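Local coordinates for protein ORF98 PTP-2 (Cydia pomonella granulosis virus, PDB 6I28) that probably removes phosphate groups from phosphotyrosine and phosphoserine or phosphothreonine side chains as a viral phosphatase of the dual specificity family, at residues A[44-49]-A[101-106]; A[83-88]-A[112-117]; A[69-74]-A[143-148]. All coordinates share one frame; numbering follows the deposited sequence.

Interaction 1 joins two neighbouring parallel strands, one of which runs into the signature loop, interaction 2 packs two helices on the sheet, and interaction 3 ties the loop 69-74 to helix 144-151. The centres of interactions 1 and 2 lie about 13 Å apart; each lies about 14 Å from that of interaction 3. Ile102 CG2 of interaction 1 meets Leu114 CD2 of interaction 2 at 4.0 Å, while Leu45 CB lies 3.9 Å from Cys69 SG of interaction 3. A bound calcium ion marks the active-site end, about 3 Å from the side chain of His105 and about 5 Å from that of Asp71; the side chain of Leu114 is about 12 Å from this calcium ion.

Interaction 1 (A[44-49]-A[101-106]); sequences SLIDSD and LIHCHA
Ser44 OG meets His103 NE2 at 2.6 Å, at the edge of the imidazole and near its plane, in a hydrogen bond that either side could donate. On the other ring nitrogen, ND1 of His103 donates to the lone pair of Cys104 O in the carbonyl plane, at 3.0 Å. The pair of bonds fixes the ring's rotation; with CG set between its own backbone N and carbonyl carbon (chi1 84°), the imidazole can reach both partners. Ser44 OG has a second bond, to His64. Between the backbones, Leu45 N donates almost straight to His103 O (2.9 Å, 174°). The next carbonyl, Leu45 O, is buried and receives just a CA-H...O contact from Cys104 CA at 3.4 Å. Leu45 and Ile102 run side by side, CD1 of the leucine 4.1 Å from CG2 of the isoleucine. Farther along, Ile46 CG2 lies over one face of the His105 ring and 3.9 Å from Cys104 CA. At that ring's edge come Ser48 OG and Asp47 OD1, the latter 3.7 Å from His105 CD2 with its carboxylate nearly perpendicular to the imidazole; its salt bridge goes to Arg110. Strand 101-103 thus runs into the P-loop of the HC-x5-R signature, in which Cys104 holds the position of the family's nucleophile.

Interaction 2 (A[83-88]-A[112-117]); sequences EMLFNY and ATLAIY
Tyr117 OH is gripped by several groups: a water donates to it at 2.7 Å, and it also hydrogen-bonds the C-terminal carboxylate of Glu168 and Arg121. The same water donates to Glu83 OE1 at 2.8 Å, bridging the helices where this oxygen and Tyr117 OH stand 4.3 Å apart. Glu83 OE1 forms a salt bridge with Arg121 as well, so one guanidinium and one water link both polar ends, while Glu83 OE2 takes a weak bond from Asn87 ND2. Below this polar rim, Phe86 CB touches Tyr117 CE2 at 4.0 Å. The two rings are obliquely turned, centroids 5.9 Å apart and planes at 66°, and Phe86 also makes a cation-pi contact with Arg121. In the phosphatase fold these are helices of one layer on the mixed, largely parallel sheet: helix 82-95 forms part of the crossover from strand 64-68 to strand 100-103, and helix 110-123 follows the signature loop. Their local axes pass 10.6 Å apart at a crossing angle of -64°, a gap that side chains bridge. Leu114, its CG anti to the backbone N (chi1 180°), reaches across with both branches to Leu85 CB, CD1 at 3.8 Å and CD2 at 4.1 Å. The two leucines meet at about a right angle; deeper still, Leu85 rests on Val43 and Leu65, and Leu114 on Leu45 of the sheet.

Interaction 3 (A[69-74]-A[143-148]); sequences CEDDAK and SEHFVE
Ala73 and Phe146 cover opposite faces of the His145 ring. Ala73 CA sits almost centrally over one face, 3.7 Å from the centroid and 6° off the ring normal, in a CH-pi contact; Phe146 CG lies over the other, displaced toward the rim. At the imidazole edge, near its plane, Asp71 OD1 approaches CE1 to 3.5 Å, the carboxylate turned 63° from the ring. The Phe146 ring in turn has His145 NE2 above one face and Glu70 O at its edge, 4.1 Å from CZ. The His145 ring is brought against the loop by its CG standing between the backbone N and carbonyl carbon (chi1 70°). Ser143 OG donates to the syn lone pair of Asp71 OD1 at 2.7 Å. Ser143 occupies the N-cap position of helix 144-151 but makes no side-chain capping bond there. Ser109 OG joins this cluster, bonding both Asp71 OD2 and Ser143 OG, so each carboxylate oxygen meets a hydroxyl. At the neighbouring ring atom, a water 2.8 Å from His145 NE2 donates to Glu70 O and accepts from Asp72 N at 3.2 Å, tying the imidazole to the loop backbone. In dual specificity phosphatases the loop that follows the strand equivalent to 64-68 carries the general acid, and Asp71 is probably its counterpart here. Held through both oxygens by the serines, its carboxylate has little freedom to rotate, which implies that loop, signature loop and helix start are bonded into one unit beside the catalytic pocket.

Interaction 1 (A[44-49]-A[101-106])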
loop_
_atom_site.group_PDB
_atom_site.type_symbol
_atom_site.label_atom_id
_atom_site.label_comp_id
_atom_site.label_asym_id
_atom_site.label_seq_id
_atom_site.Cartn_x
_atom_site.Cartn_y
_atom_site.Cartn_z
ATOM N N SER A 44 -1.836 7.986 1.750
ATOM C CA SER A 44 -0.992 8.376 2.886
ATOM C C SER A 44 -1.474 7.593 4.100
ATOM O O SER A 44 -2.588 7.817 4.620
ATOM C CB SER A 44 -1.066 9.886 3.151
ATOM O OG SER A 44 -0.577 10.703 2.105
ATOM N N LEU A 45 -0.637 6.700 4.595
ATOM C CA LEU A 45 -0.923 5.878 5.765
ATOM C C LEU A 45 0.021 6.363 6.866
ATOM O O LEU A 45 1.119 5.828 7.077
ATOM C CB LEU A 45 -0.705 4.451 5.443
ATOM C CG LEU A 45 -1.579 3.864 4.349
ATOM C CD1 LEU A 45 -1.184 2.388 4.240
ATOM C CD2 LEU A 45 -2.996 4.075 4.571
ATOM N N ILE A 46 -0.384 7.432 7.543
ATOM C CA ILE A 46 0.470 8.088 8.524
ATOM C C ILE A 46 -0.315 8.475 9.767
ATOM O O ILE A 46 -1.534 8.648 9.733
ATOM C CB ILE A 46 1.184 9.339 7.957
ATOM C CG1 ILE A 46 0.161 10.403 7.532
ATOM C CG2 ILE A 46 2.024 8.987 6.725
ATOM C CD1 ILE A 46 0.739 11.643 6.932
ATOM N N ASP A 47 0.437 8.616 10.870
ATOM C CA ASP A 47 -0.093 9.063 12.157
ATOM C C ASP A 47 0.210 10.536 12.400
ATOM O O ASP A 47 -0.232 11.085 13.405
ATOM C CB ASP A 47 0.521 8.199 13.305
ATOM C CG ASP A 47 2.066 8.208 13.331
ATOM O OD1 ASP A 47 2.690 7.573 12.446
ATOM O OD2 ASP A 47 2.638 8.798 14.308
ATOM N N SER A 48 0.938 11.185 11.484
ATOM C CA SER A 48 1.254 12.604 11.558
ATOM C C SER A 48 0.210 13.398 10.777
ATOM O O SER A 48 -0.754 12.843 10.244
ATOM C CB SER A 48 2.671 12.863 11.038
ATOM O OG SER A 48 2.886 12.437 9.697
ATOM N N ASP A 49 0.400 14.714 10.703
ATOM C CA ASP A 49 -0.547 15.585 10.017
ATOM C C ASP A 49 -0.409 15.446 8.503
ATOM O O ASP A 49 0.693 15.609 7.968
ATOM C CB ASP A 49 -0.295 17.034 10.423
ATOM C CG ASP A 49 -1.431 17.963 10.042
ATOM O OD1 ASP A 49 -2.372 17.527 9.333
ATOM O OD2 ASP A 49 -1.365 19.145 10.463
ATOM N N LEU A 101 0.990 5.960 -5.545
ATOM C CA LEU A 101 2.043 5.989 -4.544
ATOM C C LEU A 101 1.372 5.718 -3.193
ATOM O O LEU A 101 0.564 6.510 -2.737
ATOM C CB LEU A 101 2.798 7.312 -4.515
ATOM C CG LEU A 101 3.663 7.477 -3.264
ATOM C CD1 LEU A 101 4.764 6.333 -3.178
ATOM C CD2 LEU A 101 4.288 8.874 -3.170
ATOM N N ILE A 102 1.731 4.619 -2.555
ATOM C CA ILE A 102 1.337 4.315 -1.178
ATOM C C ILE A 102 2.532 4.614 -0.265
ATOM O O ILE A 102 3.647 4.111 -0.454
ATOM C CB ILE A 102 0.907 2.857 -0.993
ATOM C CG1 ILE A 102 -0.204 2.417 -1.959
ATOM C CG2 ILE A 102 0.443 2.639 0.481
ATOM C CD1 ILE A 102 -0.204 0.886 -2.119
ATOM N N HIS A 103 2.355 5.482 0.708
ATOM C CA HIS A 103 3.468 5.874 1.553
ATOM C C HIS A 103 3.070 5.916 3.029
ATOM O O HIS A 103 1.913 6.184 3.394
ATOM C CB HIS A 103 4.053 7.249 1.163
ATOM C CG HIS A 103 3.329 8.438 1.745
ATOM N ND1 HIS A 103 3.671 9.028 2.943
ATOM C CD2 HIS A 103 2.270 9.145 1.273
ATOM C CE1 HIS A 103 2.866 10.050 3.177
ATOM N NE2 HIS A 103 2.005 10.140 2.183
ATOM N N CYS A 104 4.056 5.688 3.875
ATOM C CA CYS A 104 3.985 5.920 5.307
ATOM C C CYS A 104 5.169 6.795 5.680
ATOM O O CYS A 104 5.443 7.804 4.998
ATOM C CB CYS A 104 3.913 4.599 6.068
ATOM S SG CYS A 104 5.149 3.355 5.721
ATOM N N HIS A 105 5.881 6.471 6.756
ATOM C CA HIS A 105 7.069 7.243 7.129
ATOM C C HIS A 105 8.363 6.613 6.633
ATOM O O HIS A 105 9.234 7.321 6.144
ATOM C CB HIS A 105 7.106 7.435 8.647
ATOM C CG HIS A 105 6.227 8.555 9.111
ATOM N ND1 HIS A 105 6.252 9.805 8.534
ATOM C CD2 HIS A 105 5.266 8.607 10.058
ATOM C CE1 HIS A 105 5.369 10.589 9.125
ATOM N NE2 HIS A 105 4.758 9.887 10.056
ATOM N N ALA A 106 8.487 5.291 6.713
ATOM C CA ALA A 106 9.692 4.591 6.287
ATOM C C ALA A 106 9.494 3.785 5.015
ATOM O O ALA A 106 10.481 3.384 4.392
ATOM C CB ALA A 106 10.176 3.656 7.403
#

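Interaction 2 (A[83-88]-A[112-117])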
loop_
_atom_site.group_PDB
_atom_site.type_symbol
_atom_site.label_atom_id
_atom_site.label_comp_id
_atom_site.label_asym_id
_atom_site.label_seq_id
_atom_site.Cartn_x
_atom_site.Cartn_y
_atom_site.Cartn_z
ATOM N N GLU A 83 -10.424 -3.034 3.541
ATOM C CA GLU A 83 -11.359 -3.228 2.425
ATOM C C GLU A 83 -11.570 -1.932 1.654
ATOM O O GLU A 83 -11.440 -1.914 0.425
ATOM C CB GLU A 83 -12.691 -3.771 2.915
ATOM C CG GLU A 83 -13.639 -4.040 1.773
ATOM C CD GLU A 83 -13.270 -5.254 0.961
ATOM O OE1 GLU A 83 -12.445 -6.055 1.450
ATOM O OE2 GLU A 83 -13.823 -5.402 -0.165
ATOM N N MET A 84 -11.833 -0.831 2.351
ATOM C CA MET A 84 -11.968 0.468 1.699
ATOM C C MET A 84 -10.693 0.828 0.937
ATOM O O MET A 84 -10.727 1.234 -0.231
ATOM C CB MET A 84 -12.310 1.534 2.756
ATOM C CG MET A 84 -12.522 2.949 2.224
ATOM S SD MET A 84 -10.923 3.792 1.940
ATOM C CE MET A 84 -10.424 4.171 3.629
ATOM N N LEU A 85 -9.528 0.581 1.533
ATOM C CA LEU A 85 -8.286 0.918 0.857
ATOM C C LEU A 85 -8.101 0.081 -0.402
ATOM O O LEU A 85 -7.698 0.581 -1.450
ATOM C CB LEU A 85 -7.118 0.695 1.810
ATOM C CG LEU A 85 -6.978 1.804 2.873
ATOM C CD1 LEU A 85 -6.080 1.317 3.983
ATOM C CD2 LEU A 85 -6.433 3.130 2.248
ATOM N N PHE A 86 -8.325 -1.220 -0.291
ATOM C CA PHE A 86 -8.261 -2.070 -1.474
ATOM C C PHE A 86 -9.142 -1.583 -2.611
ATOM O O PHE A 86 -8.696 -1.513 -3.771
ATOM C CB PHE A 86 -8.598 -3.524 -1.157
ATOM C CG PHE A 86 -8.566 -4.413 -2.380
ATOM C CD1 PHE A 86 -7.379 -4.945 -2.843
ATOM C CD2 PHE A 86 -9.707 -4.605 -3.142
ATOM C CE1 PHE A 86 -7.359 -5.687 -3.960
ATOM C CE2 PHE A 86 -9.661 -5.342 -4.280
ATOM C CZ PHE A 86 -8.485 -5.939 -4.638
ATOM N N ASN A 87 -10.401 -1.262 -2.299
ATOM C CA ASN A 87 -11.350 -0.824 -3.313
ATOM C C ASN A 87 -10.940 0.497 -3.905
ATOM O O ASN A 87 -11.076 0.696 -5.117
ATOM C CB ASN A 87 -12.716 -0.745 -2.712
ATOM C CG ASN A 87 -13.293 -2.089 -2.483
ATOM O OD1 ASN A 87 -13.068 -2.999 -3.253
ATOM N ND2 ASN A 87 -14.050 -2.233 -1.410
ATOM N N TYR A 88 -10.368 1.398 -3.098
ATOM C CA TYR A 88 -9.827 2.634 -3.645
ATOM C C TYR A 88 -8.721 2.361 -4.658
ATOM O O TYR A 88 -8.726 2.863 -5.796
ATOM C CB TYR A 88 -9.323 3.499 -2.519
ATOM C CG TYR A 88 -8.799 4.833 -2.948
ATOM C CD1 TYR A 88 -9.660 5.913 -3.170
ATOM C CD2 TYR A 88 -7.444 5.032 -3.161
ATOM C CE1 TYR A 88 -9.146 7.106 -3.543
ATOM C CE2 TYR A 88 -6.941 6.250 -3.527
ATOM C CZ TYR A 88 -7.799 7.304 -3.714
ATOM O OH TYR A 88 -7.227 8.497 -4.112
ATOM N N ALA A 112 3.923 -0.860 2.904
ATOM C CA ALA A 112 4.251 -2.148 2.298
ATOM C C ALA A 112 3.151 -3.182 2.536
ATOM O O ALA A 112 2.865 -4.011 1.664
ATOM C CB ALA A 112 5.570 -2.675 2.843
ATOM N N THR A 113 2.513 -3.132 3.705
ATOM C CA THR A 113 1.415 -4.034 4.016
ATOM C C THR A 113 0.261 -3.877 3.036
ATOM O O THR A 113 -0.274 -4.853 2.506
ATOM C CB THR A 113 0.989 -3.811 5.461
ATOM O OG1 THR A 113 2.015 -4.332 6.342
ATOM C CG2 THR A 113 -0.331 -4.550 5.832
ATOM N N LEU A 114 -0.151 -2.637 2.751
ATOM C CA LEU A 114 -1.222 -2.459 1.776
ATOM C C LEU A 114 -0.826 -2.882 0.370
ATOM O O LEU A 114 -1.664 -3.450 -0.358
ATOM C CB LEU A 114 -1.713 -1.010 1.773
ATOM C CG LEU A 114 -2.839 -0.595 0.817
ATOM C CD1 LEU A 114 -4.061 -1.450 1.043
ATOM C CD2 LEU A 114 -3.163 0.901 0.958
ATOM N N ALA A 115 0.400 -2.563 -0.057
ATOM C CA ALA A 115 0.862 -2.985 -1.378
ATOM C C ALA A 115 0.847 -4.499 -1.500
ATOM O O ALA A 115 0.341 -5.047 -2.499
ATOM C CB ALA A 115 2.245 -2.423 -1.638
ATOM N N ILE A 116 1.325 -5.194 -0.471
ATOM C CA ILE A 116 1.395 -6.650 -0.506
ATOM C C ILE A 116 -0.011 -7.207 -0.586
ATOM O O ILE A 116 -0.277 -8.141 -1.337
ATOM C CB ILE A 116 2.168 -7.184 0.717
ATOM C CG1 ILE A 116 3.671 -6.870 0.636
ATOM C CG2 ILE A 116 1.948 -8.722 0.907
ATOM C CD1 ILE A 116 4.533 -7.322 1.843
ATOM N N TYR A 117 -0.944 -6.614 0.156
ATOM C CA TYR A 117 -2.309 -7.117 0.169
ATOM C C TYR A 117 -2.987 -6.891 -1.178
ATOM O O TYR A 117 -3.685 -7.782 -1.696
ATOM C CB TYR A 117 -3.121 -6.408 1.249
ATOM C CG TYR A 117 -4.580 -6.872 1.276
ATOM C CD1 TYR A 117 -4.917 -8.161 1.476
ATOM C CD2 TYR A 117 -5.603 -5.975 1.083
ATOM C CE1 TYR A 117 -6.258 -8.598 1.511
ATOM C CE2 TYR A 117 -6.941 -6.344 1.098
ATOM C CZ TYR A 117 -7.282 -7.656 1.302
ATOM O OH TYR A 117 -8.602 -8.077 1.327
HETATM O O HOH W 1 -10.110 -6.474 2.889
#

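Interaction 3 (A[69-74]-A[143-148])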
loop_
_atom_site.group_PDB
_atom_site.type_symbol
_atom_site.label_atom_id
_atom_site.label_comp_id
_atom_site.label_asym_id
_atom_site.label_seq_id
_atom_site.Cartn_x
_atom_site.Cartn_y
_atom_site.Cartn_z
ATOM N N CYS A 69 -3.351 6.057 10.845
ATOM C CA CYS A 69 -3.109 4.751 11.443
ATOM C C CYS A 69 -1.684 4.703 11.963
ATOM O O CYS A 69 -0.767 5.260 11.358
ATOM C CB CYS A 69 -3.303 3.581 10.465
ATOM S SG CYS A 69 -2.427 3.805 8.846
ATOM N N GLU A 70 -1.512 3.998 13.064
ATOM C CA GLU A 70 -0.223 3.765 13.696
ATOM C C GLU A 70 0.330 2.413 13.262
ATOM O O GLU A 70 -0.387 1.563 12.717
ATOM C CB GLU A 70 -0.356 3.818 15.224
ATOM C CG GLU A 70 -0.579 5.221 15.716
ATOM C CD GLU A 70 -0.978 5.226 17.147
ATOM O OE1 GLU A 70 -0.463 4.366 17.889
ATOM O OE2 GLU A 70 -1.810 6.069 17.539
ATOM N N ASP A 71 1.628 2.241 13.480
ATOM C CA ASP A 71 2.304 0.959 13.293
ATOM C C ASP A 71 2.523 0.458 14.719
ATOM O O ASP A 71 3.553 0.708 15.354
ATOM C CB ASP A 71 3.570 1.086 12.473
ATOM C CG ASP A 71 4.162 -0.261 12.126
ATOM O OD1 ASP A 71 3.862 -1.256 12.832
ATOM O OD2 ASP A 71 4.936 -0.321 11.163
ATOM N N ASP A 72 1.512 -0.203 15.243
ATOM C CA ASP A 72 1.516 -0.563 16.648
ATOM C C ASP A 72 0.519 -1.696 16.770
ATOM O O ASP A 72 -0.614 -1.574 16.290
ATOM C CB ASP A 72 1.147 0.626 17.532
ATOM C CG ASP A 72 1.598 0.423 18.968
ATOM O OD1 ASP A 72 2.476 1.179 19.470
ATOM O OD2 ASP A 72 1.075 -0.518 19.587
ATOM N N ALA A 73 0.924 -2.770 17.442
ATOM C CA ALA A 73 0.104 -3.967 17.579
ATOM C C ALA A 73 -1.265 -3.598 18.146
ATOM O O ALA A 73 -2.207 -4.389 18.167
ATOM C CB ALA A 73 0.752 -5.004 18.486
ATOM N N LYS A 74 -1.397 -2.361 18.581
ATOM C CA LYS A 74 -2.608 -1.904 19.277
ATOM C C LYS A 74 -3.566 -1.176 18.352
ATOM O O LYS A 74 -4.761 -1.198 18.630
ATOM C CB LYS A 74 -2.247 -1.033 20.381
ATOM C CG LYS A 74 -1.784 -1.872 21.499
ATOM C CD LYS A 74 -2.252 -1.139 22.609
ATOM C CE LYS A 74 -0.995 -0.412 23.044
ATOM N NZ LYS A 74 -0.566 -1.184 24.159
ATOM N N SER A 143 5.626 -5.200 10.123
ATOM C CA SER A 143 5.577 -5.627 11.511
ATOM C C SER A 143 4.814 -6.935 11.656
ATOM O O SER A 143 3.910 -7.241 10.878
ATOM C CB SER A 143 4.917 -4.560 12.368
ATOM O OG SER A 143 5.509 -3.288 12.125
ATOM N N GLU A 144 5.148 -7.674 12.711
ATOM C CA GLU A 144 4.574 -9.004 12.885
ATOM C C GLU A 144 3.049 -8.978 12.832
ATOM O O GLU A 144 2.428 -9.864 12.229
ATOM C CB GLU A 144 5.034 -9.628 14.206
ATOM C CG GLU A 144 6.285 -10.456 14.072
ATOM C CD GLU A 144 6.644 -11.201 15.357
ATOM O OE1 GLU A 144 7.834 -11.165 15.745
ATOM O OE2 GLU A 144 5.738 -11.823 15.967
ATOM N N HIS A 145 2.415 -7.988 13.472
ATOM C CA HIS A 145 0.951 -8.004 13.480
ATOM C C HIS A 145 0.366 -7.716 12.099
ATOM O O HIS A 145 -0.753 -8.157 11.792
ATOM C CB HIS A 145 0.384 -7.032 14.524
ATOM C CG HIS A 145 0.562 -5.587 14.190
ATOM N ND1 HIS A 145 1.776 -4.935 14.323
ATOM C CD2 HIS A 145 -0.324 -4.651 13.780
ATOM C CE1 HIS A 145 1.632 -3.665 13.987
ATOM N NE2 HIS A 145 0.372 -3.471 13.635
ATOM N N PHE A 146 1.082 -6.981 11.249
ATOM C CA PHE A 146 0.614 -6.835 9.866
ATOM C C PHE A 146 0.781 -8.146 9.095
ATOM O O PHE A 146 -0.030 -8.460 8.220
ATOM C CB PHE A 146 1.338 -5.716 9.123
ATOM C CG PHE A 146 0.999 -4.354 9.608
ATOM C CD1 PHE A 146 -0.300 -4.016 9.959
ATOM C CD2 PHE A 146 1.961 -3.378 9.662
ATOM C CE1 PHE A 146 -0.568 -2.755 10.452
ATOM C CE2 PHE A 146 1.659 -2.088 10.118
ATOM C CZ PHE A 146 0.381 -1.789 10.484
ATOM N N VAL A 147 1.859 -8.899 9.375
ATOM C CA VAL A 147 2.030 -10.219 8.751
ATOM C C VAL A 147 0.879 -11.139 9.121
ATOM O O VAL A 147 0.322 -11.833 8.261
ATOM C CB VAL A 147 3.388 -10.821 9.151
ATOM C CG1 VAL A 147 3.470 -12.283 8.674
ATOM C CG2 VAL A 147 4.546 -10.008 8.602
ATOM N N GLU A 148 0.477 -11.149 10.393
ATOM C CA GLU A 148 -0.654 -11.994 10.762
ATOM C C GLU A 148 -1.958 -11.470 10.150
ATOM O O GLU A 148 -2.821 -12.254 9.759
ATOM C CB GLU A 148 -0.763 -12.102 12.285
ATOM C CG GLU A 148 0.372 -12.891 12.936
ATOM C CD GLU A 148 0.573 -14.312 12.357
ATOM O OE1 GLU A 148 -0.424 -15.080 12.250
ATOM O OE2 GLU A 148 1.738 -14.652 12.011
HETATM O O HOH W 2 -1.052 -1.027 13.554
#